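PDB 1LQS: viral interleukin-10 homolog from Human herpesvirus 5, which binds the human interleukin-10 receptor in competition with the host cytokine and triggers immunosuppressive signalling that the virus exploits to evade host immunity. Local coordinates for residues 29-34 with 96-101; 49-54 with 71-76; 55-60 with 64-69; 80-83 with 88-91; 105-110 with 115-120. One frame throughout, in Å; residues are numbered along the deposited sequence.

Contact 1 (29-34 with 96-101); sequences QDLRVT and RSTLES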
# COMPACT_ATOMS: atom_id res chain seq x y z
N GLN C 29 10.36 -20.91 15.14
CA GLN C 29 10.04 -22.20 15.75
C GLN C 29 10.53 -22.32 17.19
O GLN C 29 9.82 -22.86 18.03
CB GLN C 29 10.61 -23.35 14.92
CG GLN C 29 10.02 -24.68 15.27
CD GLN C 29 10.67 -25.78 14.51
OE1 GLN C 29 11.90 -25.91 14.51
NE2 GLN C 29 9.87 -26.60 13.83
N ASP C 30 11.73 -21.83 17.48
CA ASP C 30 12.23 -21.85 18.85
C ASP C 30 11.23 -21.11 19.75
O ASP C 30 10.81 -21.64 20.77
CB ASP C 30 13.58 -21.15 18.99
CG ASP C 30 14.67 -21.78 18.17
OD1 ASP C 30 14.59 -22.99 17.83
OD2 ASP C 30 15.64 -21.05 17.88
N LEU C 31 10.87 -19.89 19.38
CA LEU C 31 9.93 -19.11 20.19
C LEU C 31 8.69 -19.92 20.46
O LEU C 31 8.23 -20.03 21.61
CB LEU C 31 9.56 -17.79 19.49
CG LEU C 31 10.72 -16.78 19.42
CD1 LEU C 31 10.42 -15.65 18.40
CD2 LEU C 31 10.95 -16.24 20.81
N ARG C 32 8.14 -20.50 19.40
CA ARG C 32 6.95 -21.32 19.55
C ARG C 32 7.19 -22.59 20.38
O ARG C 32 6.27 -23.06 21.03
CB ARG C 32 6.37 -21.65 18.18
CG ARG C 32 5.48 -20.55 17.64
CD ARG C 32 5.51 -20.43 16.12
NE ARG C 32 4.33 -19.72 15.63
CZ ARG C 32 4.12 -19.39 14.36
NH1 ARG C 32 5.02 -19.69 13.44
NH2 ARG C 32 2.99 -18.80 14.00
N VAL C 33 8.40 -23.16 20.38
CA VAL C 33 8.60 -24.35 21.20
C VAL C 33 8.78 -23.97 22.66
O VAL C 33 8.23 -24.65 23.53
CB VAL C 33 9.82 -25.27 20.76
CG1 VAL C 33 9.62 -25.78 19.33
CG2 VAL C 33 11.12 -24.53 20.92
N THR C 34 9.54 -22.91 22.94
CA THR C 34 9.72 -22.47 24.32
C THR C 34 8.36 -22.03 24.85
O THR C 34 8.00 -22.30 25.99
CB THR C 34 10.69 -21.25 24.46
OG1 THR C 34 12.02 -21.62 24.07
CG2 THR C 34 10.72 -20.76 25.91
N ARG C 96 12.87 -13.61 24.72
CA ARG C 96 13.25 -12.22 24.46
C ARG C 96 14.49 -12.22 23.59
O ARG C 96 14.59 -11.48 22.61
CB ARG C 96 13.54 -11.46 25.75
CG ARG C 96 13.79 -9.95 25.54
CD ARG C 96 14.48 -9.31 26.73
NE ARG C 96 14.69 -7.86 26.60
CZ ARG C 96 15.46 -7.27 25.69
NH1 ARG C 96 16.12 -7.98 24.78
NH2 ARG C 96 15.58 -5.94 25.69
N SER C 97 15.43 -13.08 23.97
CA SER C 97 16.71 -13.25 23.29
C SER C 97 16.52 -13.59 21.81
O SER C 97 17.12 -12.96 20.93
CB SER C 97 17.47 -14.38 23.98
OG SER C 97 18.82 -14.45 23.57
N THR C 98 15.70 -14.60 21.54
CA THR C 98 15.42 -15.02 20.17
C THR C 98 14.64 -13.94 19.42
O THR C 98 14.86 -13.70 18.23
CB THR C 98 14.61 -16.35 20.15
OG1 THR C 98 15.44 -17.42 20.60
CG2 THR C 98 14.10 -16.65 18.75
N LEU C 99 13.72 -13.28 20.12
CA LEU C 99 12.94 -12.25 19.47
C LEU C 99 13.89 -11.13 19.13
O LEU C 99 13.77 -10.50 18.08
CB LEU C 99 11.84 -11.77 20.41
CG LEU C 99 10.74 -10.89 19.81
CD1 LEU C 99 10.26 -11.46 18.47
CD2 LEU C 99 9.60 -10.81 20.81
N GLU C 100 14.86 -10.91 20.01
CA GLU C 100 15.86 -9.87 19.80
C GLU C 100 16.63 -10.24 18.52
O GLU C 100 16.82 -9.41 17.63
CB GLU C 100 16.79 -9.82 21.02
CG GLU C 100 17.61 -8.55 21.17
CD GLU C 100 16.74 -7.29 21.30
OE1 GLU C 100 15.81 -7.28 22.13
OE2 GLU C 100 17.01 -6.31 20.58
N SER C 101 17.04 -11.50 18.42
CA SER C 101 17.77 -11.98 17.26
C SER C 101 17.01 -11.65 15.98
O SER C 101 17.60 -11.16 15.01
CB SER C 101 17.98 -13.49 17.37
OG SER C 101 18.75 -13.98 16.28

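Contact 2 (49-54 with 71-76); sequences SVWLDG and RRYLEI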
# COMPACT_ATOMS: atom_id res chain seq x y z
N SER C 49 -10.30 -11.88 26.08
CA SER C 49 -10.29 -10.75 25.15
C SER C 49 -9.08 -10.85 24.24
O SER C 49 -8.13 -11.59 24.52
CB SER C 49 -10.26 -9.41 25.90
OG SER C 49 -9.01 -9.17 26.52
N VAL C 50 -9.13 -10.08 23.16
CA VAL C 50 -8.07 -10.04 22.17
C VAL C 50 -7.46 -8.65 22.12
O VAL C 50 -8.17 -7.67 22.00
CB VAL C 50 -8.62 -10.37 20.79
CG1 VAL C 50 -7.58 -10.07 19.73
CG2 VAL C 50 -9.03 -11.81 20.73
N TRP C 51 -6.14 -8.59 22.22
CA TRP C 51 -5.39 -7.34 22.17
C TRP C 51 -4.89 -7.27 20.72
O TRP C 51 -5.26 -6.38 19.96
CB TRP C 51 -4.23 -7.40 23.15
CG TRP C 51 -3.37 -6.19 23.23
CD1 TRP C 51 -3.79 -4.90 23.26
CD2 TRP C 51 -1.94 -6.15 23.39
NE1 TRP C 51 -2.72 -4.05 23.43
CE2 TRP C 51 -1.57 -4.79 23.51
CE3 TRP C 51 -0.93 -7.13 23.44
CZ2 TRP C 51 -0.24 -4.38 23.68
CZ3 TRP C 51 0.40 -6.72 23.61
CH2 TRP C 51 0.73 -5.35 23.73
N LEU C 52 -4.05 -8.23 20.33
CA LEU C 52 -3.54 -8.28 18.97
C LEU C 52 -4.53 -9.01 18.04
O LEU C 52 -4.38 -10.21 17.82
CB LEU C 52 -2.20 -9.02 18.94
CG LEU C 52 -1.19 -8.61 20.02
CD1 LEU C 52 0.08 -9.40 19.82
CD2 LEU C 52 -0.92 -7.12 19.95
N ASP C 53 -5.53 -8.31 17.51
CA ASP C 53 -6.47 -8.98 16.61
C ASP C 53 -5.83 -9.33 15.26
O ASP C 53 -4.61 -9.29 15.11
CB ASP C 53 -7.74 -8.16 16.41
CG ASP C 53 -7.48 -6.75 15.92
OD1 ASP C 53 -6.79 -6.59 14.90
OD2 ASP C 53 -8.00 -5.81 16.55
N GLY C 54 -6.66 -9.66 14.27
CA GLY C 54 -6.13 -10.06 12.97
C GLY C 54 -5.73 -9.05 11.91
O GLY C 54 -5.44 -9.43 10.78
N ARG C 71 9.22 -3.68 19.68
CA ARG C 71 9.99 -2.87 20.63
C ARG C 71 9.33 -2.92 22.00
O ARG C 71 10.00 -2.99 23.03
CB ARG C 71 10.06 -1.41 20.16
CG ARG C 71 11.15 -1.10 19.16
CD ARG C 71 10.91 0.25 18.47
NE ARG C 71 12.05 0.58 17.61
CZ ARG C 71 13.23 0.99 18.07
NH1 ARG C 71 13.42 1.12 19.37
NH2 ARG C 71 14.23 1.24 17.23
N ARG C 72 8.00 -2.86 21.98
CA ARG C 72 7.20 -2.88 23.20
C ARG C 72 7.48 -4.16 24.00
O ARG C 72 7.59 -4.13 25.22
CB ARG C 72 5.72 -2.75 22.80
CG ARG C 72 4.70 -2.94 23.90
CD ARG C 72 4.99 -2.06 25.07
NE ARG C 72 3.76 -1.74 25.80
CZ ARG C 72 3.19 -0.54 25.79
NH1 ARG C 72 3.73 0.46 25.09
NH2 ARG C 72 2.08 -0.33 26.48
N TYR C 73 7.62 -5.27 23.29
CA TYR C 73 7.89 -6.53 23.95
C TYR C 73 9.33 -6.63 24.42
O TYR C 73 9.61 -7.00 25.56
CB TYR C 73 7.60 -7.69 23.01
CG TYR C 73 6.15 -8.08 22.96
CD1 TYR C 73 5.63 -8.98 23.87
CD2 TYR C 73 5.32 -7.62 21.95
CE1 TYR C 73 4.31 -9.42 23.77
CE2 TYR C 73 4.01 -8.04 21.84
CZ TYR C 73 3.51 -8.95 22.74
OH TYR C 73 2.23 -9.41 22.59
N LEU C 74 10.26 -6.32 23.53
CA LEU C 74 11.65 -6.43 23.92
C LEU C 74 11.99 -5.47 25.06
O LEU C 74 12.75 -5.83 25.96
CB LEU C 74 12.56 -6.16 22.71
CG LEU C 74 12.41 -7.20 21.60
CD1 LEU C 74 13.44 -6.99 20.52
CD2 LEU C 74 12.59 -8.57 22.18
N GLU C 75 11.39 -4.29 25.04
CA GLU C 75 11.69 -3.27 26.05
C GLU C 75 10.80 -3.15 27.29
O GLU C 75 11.28 -2.74 28.34
CB GLU C 75 11.77 -1.91 25.36
CG GLU C 75 12.84 -1.82 24.29
CD GLU C 75 14.24 -2.06 24.83
OE1 GLU C 75 14.61 -1.39 25.83
OE2 GLU C 75 14.97 -2.89 24.25
N ILE C 76 9.53 -3.50 27.18
CA ILE C 76 8.63 -3.38 28.33
C ILE C 76 8.00 -4.69 28.78
O ILE C 76 8.19 -5.11 29.93
CB ILE C 76 7.49 -2.37 28.04
CG1 ILE C 76 8.07 -1.01 27.66
CG2 ILE C 76 6.63 -2.22 29.28
CD1 ILE C 76 8.97 -0.41 28.71

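Contact 3 (55-60 with 64-69); sequences TVVKGC and SVMDWL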
# COMPACT_ATOMS: atom_id res chain seq x y z
N THR C 55 -5.70 -7.76 12.21
CA THR C 55 -5.32 -6.78 11.20
C THR C 55 -4.21 -5.93 11.77
O THR C 55 -3.44 -5.33 11.04
CB THR C 55 -6.48 -5.87 10.83
OG1 THR C 55 -6.92 -5.14 11.99
CG2 THR C 55 -7.63 -6.70 10.25
N VAL C 56 -4.14 -5.92 13.10
CA VAL C 56 -3.16 -5.17 13.87
C VAL C 56 -1.88 -4.82 13.13
O VAL C 56 -1.36 -3.71 13.26
CB VAL C 56 -2.80 -5.97 15.14
CG1 VAL C 56 -1.87 -7.12 14.79
CG2 VAL C 56 -2.18 -5.06 16.19
N VAL C 57 -1.37 -5.78 12.36
CA VAL C 57 -0.12 -5.58 11.65
C VAL C 57 -0.30 -5.58 10.12
O VAL C 57 0.68 -5.57 9.36
CB VAL C 57 0.91 -6.65 12.17
CG1 VAL C 57 1.61 -7.37 11.03
CG2 VAL C 57 1.92 -5.96 13.08
N LYS C 58 -1.55 -5.56 9.69
CA LYS C 58 -1.92 -5.51 8.26
C LYS C 58 -2.25 -4.08 7.85
O LYS C 58 -2.27 -3.16 8.68
CB LYS C 58 -3.15 -6.39 7.98
CG LYS C 58 -2.88 -7.88 8.03
CD LYS C 58 -4.08 -8.70 7.60
CE LYS C 58 -3.79 -10.19 7.74
NZ LYS C 58 -4.99 -11.01 7.50
N GLY C 59 -2.53 -3.88 6.57
CA GLY C 59 -2.84 -2.54 6.12
C GLY C 59 -1.55 -1.79 5.82
O GLY C 59 -0.48 -2.24 6.23
N CYS C 60 -1.67 -0.66 5.12
CA CYS C 60 -0.53 0.17 4.74
C CYS C 60 0.51 0.40 5.82
O CYS C 60 1.71 0.29 5.56
CB CYS C 60 -1.00 1.55 4.26
SG CYS C 60 -1.27 1.80 2.48
N SER C 64 4.70 -0.15 10.54
CA SER C 64 4.86 0.74 11.67
C SER C 64 4.41 0.06 12.95
O SER C 64 5.05 0.19 14.00
CB SER C 64 4.02 2.00 11.41
OG SER C 64 4.27 3.01 12.37
N VAL C 65 3.31 -0.67 12.88
CA VAL C 65 2.80 -1.34 14.07
C VAL C 65 3.68 -2.53 14.45
O VAL C 65 3.85 -2.84 15.62
CB VAL C 65 1.34 -1.83 13.87
CG1 VAL C 65 0.89 -2.63 15.07
CG2 VAL C 65 0.41 -0.63 13.66
N MET C 66 4.24 -3.19 13.44
CA MET C 66 5.09 -4.35 13.67
C MET C 66 6.30 -3.95 14.48
O MET C 66 6.70 -4.69 15.39
CB MET C 66 5.53 -4.98 12.35
CG MET C 66 6.19 -6.36 12.48
SD MET C 66 5.05 -7.73 12.88
CE MET C 66 5.16 -7.69 14.64
N ASP C 67 6.88 -2.79 14.17
CA ASP C 67 8.07 -2.31 14.89
C ASP C 67 7.68 -1.92 16.29
O ASP C 67 8.34 -2.31 17.26
CB ASP C 67 8.71 -1.10 14.21
CG ASP C 67 10.13 -0.84 14.70
OD1 ASP C 67 11.03 -1.61 14.30
OD2 ASP C 67 10.36 0.11 15.50
N TRP C 68 6.61 -1.14 16.40
CA TRP C 68 6.14 -0.70 17.69
C TRP C 68 6.00 -1.90 18.60
O TRP C 68 6.59 -1.92 19.69
CB TRP C 68 4.78 0.00 17.60
CG TRP C 68 4.37 0.59 18.92
CD1 TRP C 68 4.90 1.69 19.52
CD2 TRP C 68 3.40 0.06 19.84
NE1 TRP C 68 4.34 1.88 20.76
CE2 TRP C 68 3.42 0.89 20.98
CE3 TRP C 68 2.53 -1.03 19.81
CZ2 TRP C 68 2.60 0.66 22.10
CZ3 TRP C 68 1.71 -1.27 20.93
CH2 TRP C 68 1.75 -0.42 22.05
N LEU C 69 5.23 -2.89 18.15
CA LEU C 69 4.99 -4.10 18.93
C LEU C 69 6.27 -4.78 19.39
O LEU C 69 6.46 -5.00 20.59
CB LEU C 69 4.15 -5.09 18.15
CG LEU C 69 2.65 -4.78 18.10
CD1 LEU C 69 1.91 -5.96 17.45
CD2 LEU C 69 2.12 -4.52 19.51

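Contact 4 (80-83 with 88-91); sequences AGDH and LKTE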
# COMPACT_ATOMS: atom_id res chain seq x y z
N ALA C 80 9.12 -6.65 32.11
CA ALA C 80 8.11 -6.61 33.15
C ALA C 80 7.67 -8.03 33.49
O ALA C 80 7.24 -8.31 34.60
CB ALA C 80 6.91 -5.81 32.69
N GLY C 81 7.80 -8.94 32.52
CA GLY C 81 7.42 -10.33 32.71
C GLY C 81 8.21 -11.05 33.78
O GLY C 81 7.68 -11.93 34.46
N ASP C 82 9.48 -10.68 33.95
CA ASP C 82 10.33 -11.31 34.96
C ASP C 82 9.80 -11.14 36.40
O ASP C 82 10.07 -11.97 37.28
CB ASP C 82 11.74 -10.74 34.86
CG ASP C 82 12.56 -11.41 33.77
OD1 ASP C 82 12.00 -11.71 32.68
OD2 ASP C 82 13.76 -11.64 34.01
N HIS C 83 9.04 -10.08 36.64
CA HIS C 83 8.49 -9.80 37.96
C HIS C 83 7.16 -10.51 38.21
O HIS C 83 6.91 -10.99 39.30
CB HIS C 83 8.34 -8.29 38.14
CG HIS C 83 9.65 -7.56 38.12
ND1 HIS C 83 10.63 -7.81 37.18
CD2 HIS C 83 10.17 -6.62 38.95
CE1 HIS C 83 11.69 -7.06 37.43
NE2 HIS C 83 11.43 -6.33 38.50
N LEU C 88 9.24 -18.53 35.44
CA LEU C 88 9.55 -18.65 34.03
C LEU C 88 10.64 -17.71 33.55
O LEU C 88 10.84 -17.56 32.35
CB LEU C 88 8.30 -18.37 33.20
CG LEU C 88 6.97 -18.74 33.84
CD1 LEU C 88 5.86 -18.04 33.07
CD2 LEU C 88 6.78 -20.25 33.84
N LYS C 89 11.36 -17.07 34.47
CA LYS C 89 12.40 -16.14 34.04
C LYS C 89 13.30 -16.68 32.94
O LYS C 89 13.60 -15.97 31.99
CB LYS C 89 13.25 -15.68 35.22
CG LYS C 89 12.81 -14.34 35.80
CD LYS C 89 13.81 -13.77 36.81
CE LYS C 89 15.12 -13.34 36.15
NZ LYS C 89 15.88 -14.48 35.56
N THR C 90 13.71 -17.93 33.07
CA THR C 90 14.58 -18.55 32.08
C THR C 90 13.90 -18.62 30.73
O THR C 90 14.45 -18.15 29.73
CB THR C 90 14.97 -19.94 32.55
OG1 THR C 90 15.58 -19.83 33.84
CG2 THR C 90 15.93 -20.60 31.56
N GLU C 91 12.70 -19.20 30.69
CA GLU C 91 11.94 -19.29 29.44
C GLU C 91 11.71 -17.90 28.86
O GLU C 91 11.83 -17.70 27.65
CB GLU C 91 10.59 -19.96 29.68
CG GLU C 91 10.65 -21.45 29.86
CD GLU C 91 11.13 -21.88 31.23
OE1 GLU C 91 11.31 -23.10 31.41
OE2 GLU C 91 11.30 -21.02 32.13

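Contact 5 (105-110 with 115-120); sequences DMRQCP and GDKSVI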
# COMPACT_ATOMS: atom_id res chain seq x y z
N ASP C 105 17.83 -8.61 12.78
CA ASP C 105 17.87 -9.03 11.38
C ASP C 105 16.81 -8.36 10.52
O ASP C 105 17.02 -8.13 9.33
CB ASP C 105 17.72 -10.54 11.26
CG ASP C 105 19.04 -11.27 11.38
OD1 ASP C 105 19.04 -12.51 11.16
OD2 ASP C 105 20.06 -10.60 11.68
N MET C 106 15.67 -8.05 11.11
CA MET C 106 14.59 -7.40 10.38
C MET C 106 14.92 -5.94 10.02
O MET C 106 14.51 -5.46 8.96
CB MET C 106 13.31 -7.45 11.19
CG MET C 106 12.61 -8.79 11.23
SD MET C 106 11.13 -8.61 12.25
CE MET C 106 10.09 -7.64 11.18
N ARG C 107 15.66 -5.24 10.89
CA ARG C 107 16.01 -3.85 10.60
C ARG C 107 17.27 -3.76 9.75
O ARG C 107 17.94 -2.74 9.72
CB ARG C 107 16.19 -3.06 11.90
CG ARG C 107 14.91 -2.93 12.69
CD ARG C 107 14.97 -1.85 13.76
NE ARG C 107 14.61 -0.52 13.27
CZ ARG C 107 15.46 0.35 12.73
NH1 ARG C 107 16.74 0.05 12.60
NH2 ARG C 107 15.02 1.54 12.33
N GLN C 108 17.55 -4.85 9.05
CA GLN C 108 18.71 -4.94 8.19
C GLN C 108 18.19 -5.12 6.75
O GLN C 108 18.97 -5.15 5.79
CB GLN C 108 19.56 -6.13 8.64
CG GLN C 108 21.03 -6.06 8.34
CD GLN C 108 21.85 -6.91 9.31
OE1 GLN C 108 22.92 -7.43 8.97
NE2 GLN C 108 21.34 -7.04 10.54
N CYS C 109 16.87 -5.24 6.64
CA CYS C 109 16.17 -5.40 5.35
C CYS C 109 15.12 -4.29 5.18
O CYS C 109 14.10 -4.26 5.88
CB CYS C 109 15.48 -6.77 5.27
SG CYS C 109 14.49 -6.97 3.75
N PRO C 110 15.34 -3.37 4.23
CA PRO C 110 14.45 -2.24 3.92
C PRO C 110 13.02 -2.69 3.68
O PRO C 110 12.07 -2.15 4.25
CB PRO C 110 15.05 -1.65 2.66
CG PRO C 110 16.50 -1.93 2.82
CD PRO C 110 16.51 -3.35 3.33
N GLY C 115 8.25 1.53 3.88
CA GLY C 115 8.81 2.01 2.63
C GLY C 115 9.16 3.47 2.55
O GLY C 115 10.11 3.84 1.86
N ASP C 116 8.42 4.31 3.25
CA ASP C 116 8.72 5.73 3.20
C ASP C 116 10.19 5.98 3.49
O ASP C 116 10.84 6.74 2.77
CB ASP C 116 7.84 6.49 4.20
CG ASP C 116 8.36 6.40 5.61
OD1 ASP C 116 8.41 5.27 6.15
OD2 ASP C 116 8.71 7.47 6.16
N LYS C 117 10.73 5.32 4.51
CA LYS C 117 12.14 5.51 4.87
C LYS C 117 13.09 5.39 3.68
O LYS C 117 14.15 6.00 3.67
CB LYS C 117 12.57 4.51 5.96
CG LYS C 117 11.85 4.66 7.29
CD LYS C 117 12.50 3.79 8.37
CE LYS C 117 11.90 4.05 9.77
NZ LYS C 117 12.58 3.25 10.86
N SER C 118 12.69 4.62 2.67
CA SER C 118 13.53 4.42 1.48
C SER C 118 13.45 5.59 0.49
O SER C 118 14.47 6.07 0.00
CB SER C 118 13.15 3.11 0.78
OG SER C 118 13.13 2.03 1.71
N VAL C 119 12.23 6.04 0.19
CA VAL C 119 12.03 7.15 -0.72
C VAL C 119 12.69 8.42 -0.17
O VAL C 119 13.44 9.09 -0.89
CB VAL C 119 10.53 7.41 -0.95
CG1 VAL C 119 10.34 8.64 -1.84
CG2 VAL C 119 9.88 6.18 -1.59
N ILE C 120 12.41 8.74 1.09
CA ILE C 120 13.00 9.92 1.73
C ILE C 120 14.53 9.84 1.63
O ILE C 120 15.21 10.85 1.42
CB ILE C 120 12.61 10.04 3.23
CG1 ILE C 120 11.14 10.45 3.35
CG2 ILE C 120 13.47 11.08 3.93
CD1 ILE C 120 10.64 10.44 4.76

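Contact 1 (29-34 with 96-101)
Helix segments 29-34 and 96-101 run almost antiparallel, at 163°, with their axes 9.6 Å apart at closest approach and Leu31 facing Thr98. These two residues carry most of the contact, and their side chains meet tip to tip. Leu31 CG lies 3.4 Å from Thr98 CG2. The leucine fork straddles the threonine: Leu31 CD1 is 3.8 Å from Thr98 CG2, and Leu31 CD2 is 3.7 Å from Thr98 CB. The threonine offers its methyl because CG2 stands anti to the backbone N. Its hydroxyl, with chi1 at -70°, sits beside that N and makes a weak hydrogen bond to Ser94 O in its own helix. The polar atom is thus turned to its own backbone. Leu99 adds a second apolar touch. Its side chain crosses that of Leu31 at about a right angle, and the two CD1 atoms, of Leu31 and Leu99, are 4.2 Å apart. Asp30 stays at the border, with Asp30 CB 4.5 Å from Thr98 OG1. No hydrogen bond joins the segments, so the contact rests on apolar packing. The pair belongs to the helical bundle of the interleukin-10 family. Leu31 also packs on Met95 and Ile102 of helix 89-106 and on Phe146 of the second subunit. Leu99 is flanked by Leu74 of helix 62-84 and by Leu145 of the second subunit. The pair thus lies against helix 62-84 through Leu99, and against helix 142-155 of the second subunit through both leucines.

Contact 2 (49-54 with 71-76)
The hydroxyl of Tyr73 meets the edge of the Trp51 ring, near its plane, without any hydrogen bond between the two segments. Tyr73 OH is 3.4 Å from Trp51 CZ3, and Tyr73 CZ is 3.9 Å from the same Trp51 CZ3. The phenol approaches obliquely, so the pair is not a stack. The side chains come from opposite directions across a wide gap: even the nearest CA atoms, of Leu52 and Tyr73, are 12.6 Å apart. Trp51 reaches across because CG is anti to its backbone N, chi1 -179°. Leu52 CD1 lies 3.5 Å from Tyr73 OH, while Leu52 CD2 sits 3.5 Å above the plane of the Trp51 ring, offset toward the rim. Leu52 is the centre of an inverse gamma turn, with a weak bond from Asp53 N to Trp51 O. Both side chains reach Tyr73, and so join the irregular chain between helices 25-42 and 62-84 to helix 62-84, within the dimer interface. Trp51 NE1 gives a hydrogen bond to Leu123 O of the second subunit, and Glu141 of that subunit accepts from the N atoms of Trp51 and Leu52. Tyr73 packs on Leu145 of that subunit. The contact is in effect apolar. Trp51 NE1 and Tyr73 OH are both hydrogen-bonded elsewhere, so the carbon neighbours of Tyr73 OH here do not leave it without a polar partner.

Contact 3 (55-60 with 64-69)
Val56, which packs on Val65, gives its backbone N to Asp53 OD1, and the backbone N of Thr55 binds the same oxygen. The carboxylate thus holds two successive amides at the start of the type I beta turn from Thr55 to Lys58. At the other end of Val56 its carbonyl lies near a methyl of Val65, with Val56 O 3.1 Å from Val65 CG1. The rest is apolar. Val56 CG2 is 4.1 Å from Val65 CG1 and 4.4 Å from Leu69 CD1. Val57 does more, through CG2, which lies 4.0 Å from Val65 CG1 and 3.6 Å from Met66 SD. The bend of the Met66 chain at chi2 (73°) brings the sulfur to the valine. Val57 CG1 flanks the same sulfur, 3.9 Å from Met66 SD. In the interleukin-10 fold this joins the irregular chain before helix 62-84 to the first turns of that helix, within the dimer interface. Cys60, just after the turn, forms a disulfide with Cys60 of the second subunit. That subunit covers the cluster too: Leu123 packs on Val56, and Tyr152 on both Val57 and Met66. Ser64 OG, at the start of the helical segment, is hydrogen-bonded to Asp116 OD2 of the second subunit.

Contact 4 (80-83 with 88-91)
Asp82 and Lys89 face each other across the hairpin between helices 62-84 and 89-106 of this all-helical cytokine. Their CA atoms, the nearest across the contact, are 5.3 Å apart. Leu88 holds the N-cap position just before helix 89-106, so Lys89 is in its first turn, while Asp82 is near the end of helix 62-84. The contact lies at the surface.

The ionic part is weak. Asp82 OD2 and Lys89 NZ are 3.9 Å apart, a long salt bridge without a hydrogen bond. The same oxygen has a firmer partner, since Asp82 OD2 is hydrogen-bonded to His93 NE2, one turn further along helix 89-106. The carboxylate thus ties the end of one helix to the start of the next through His93, and the lysine charge adds a looser attraction.

The van der Waals part is larger in extent. The aliphatic chain of Lys89 crosses the Asp82 side chain at about a right angle. Lys89 CG is 3.6 Å from Asp82 CG and 3.9 Å from Asp82 CB, and Lys89 CD is 3.5 Å from Asp82 OD2. The bend at chi3 (69°) brings Lys89 CE back toward the carboxylate oxygen.

Nearby, Leu88 packs on Val38, Thr41 and Leu42 of helix 25-42, and Ala80 meets Thr135 of the second subunit. Next to the charged nitrogen of the lysine, Lys89 CE stands 3.1 Å from Asp82 OD2.

Contact 5 (105-110 with 115-120)
The guanidinium of Arg107 meets Lys117 at its edge, near its plane, and nothing of segment 115-120 is stacked on either face. Arg107 NH2 and Lys117 NZ are 3.3 Å apart. Both are donors, so this is a close pair of like charges and not a hydrogen bond. The side chains cross at about a right angle. Arg107 bends at chi3 (87°), which swings its end toward the other segment, while Lys117 runs extended beyond CG. There is a second, separate touch: Pro110 CB is 4.3 Å from Ser118 OG. The nearest CA atoms, of Pro110 and Ser118, are 7.2 Å apart, so the backbones do not pack closely.

Segment 105-110 is where helix 89-106 ends, and Arg107 is the first residue to leave helical angles. Cys109 is bonded to Cys19 by a disulfide, which ties this turn to the N-terminal part of the chain. In segment 115-120 helix 116-126 begins. It packs on the second subunit: Val119 on Val65 and Ile120 on Trp68, both partners in that subunit. The chain thus passes here from its own bundle to that of its partner, the intertwined dimer of the interleukin-10 family.

All four touching residues are exposed, and solvent would be expected to screen the two charges. Asp67 makes a long, weak ion pair with Arg107 NE, which may offset part of the positive charge. The pair is probably mildly repulsive, and what holds the segments near each other lies elsewhere.

In the fold
Along the chain, contact 1 joins helix 25-42 to helix 89-106 and encloses contacts 2, 3 and 4. Contact 3 lies within the span of contact 2, and contact 5 comes last. Contacts 2, 3 and 4 share helix 62-84; contacts 1, 4 and 5 share helix 89-106. Contacts 2 and 3 are neighbours, with centres about 10 Å apart. Contact 1 reaches contact 2 through Leu74 and contact 4 through Thr34. Contacts 4 and 5 lie at the two ends of helix 89-106, about 32 Å between centres. At contact 5 the chain passes to helix 116-126 and leaves its own bundle for its partner's. All five touch the second subunit, as expected of an intertwined dimer.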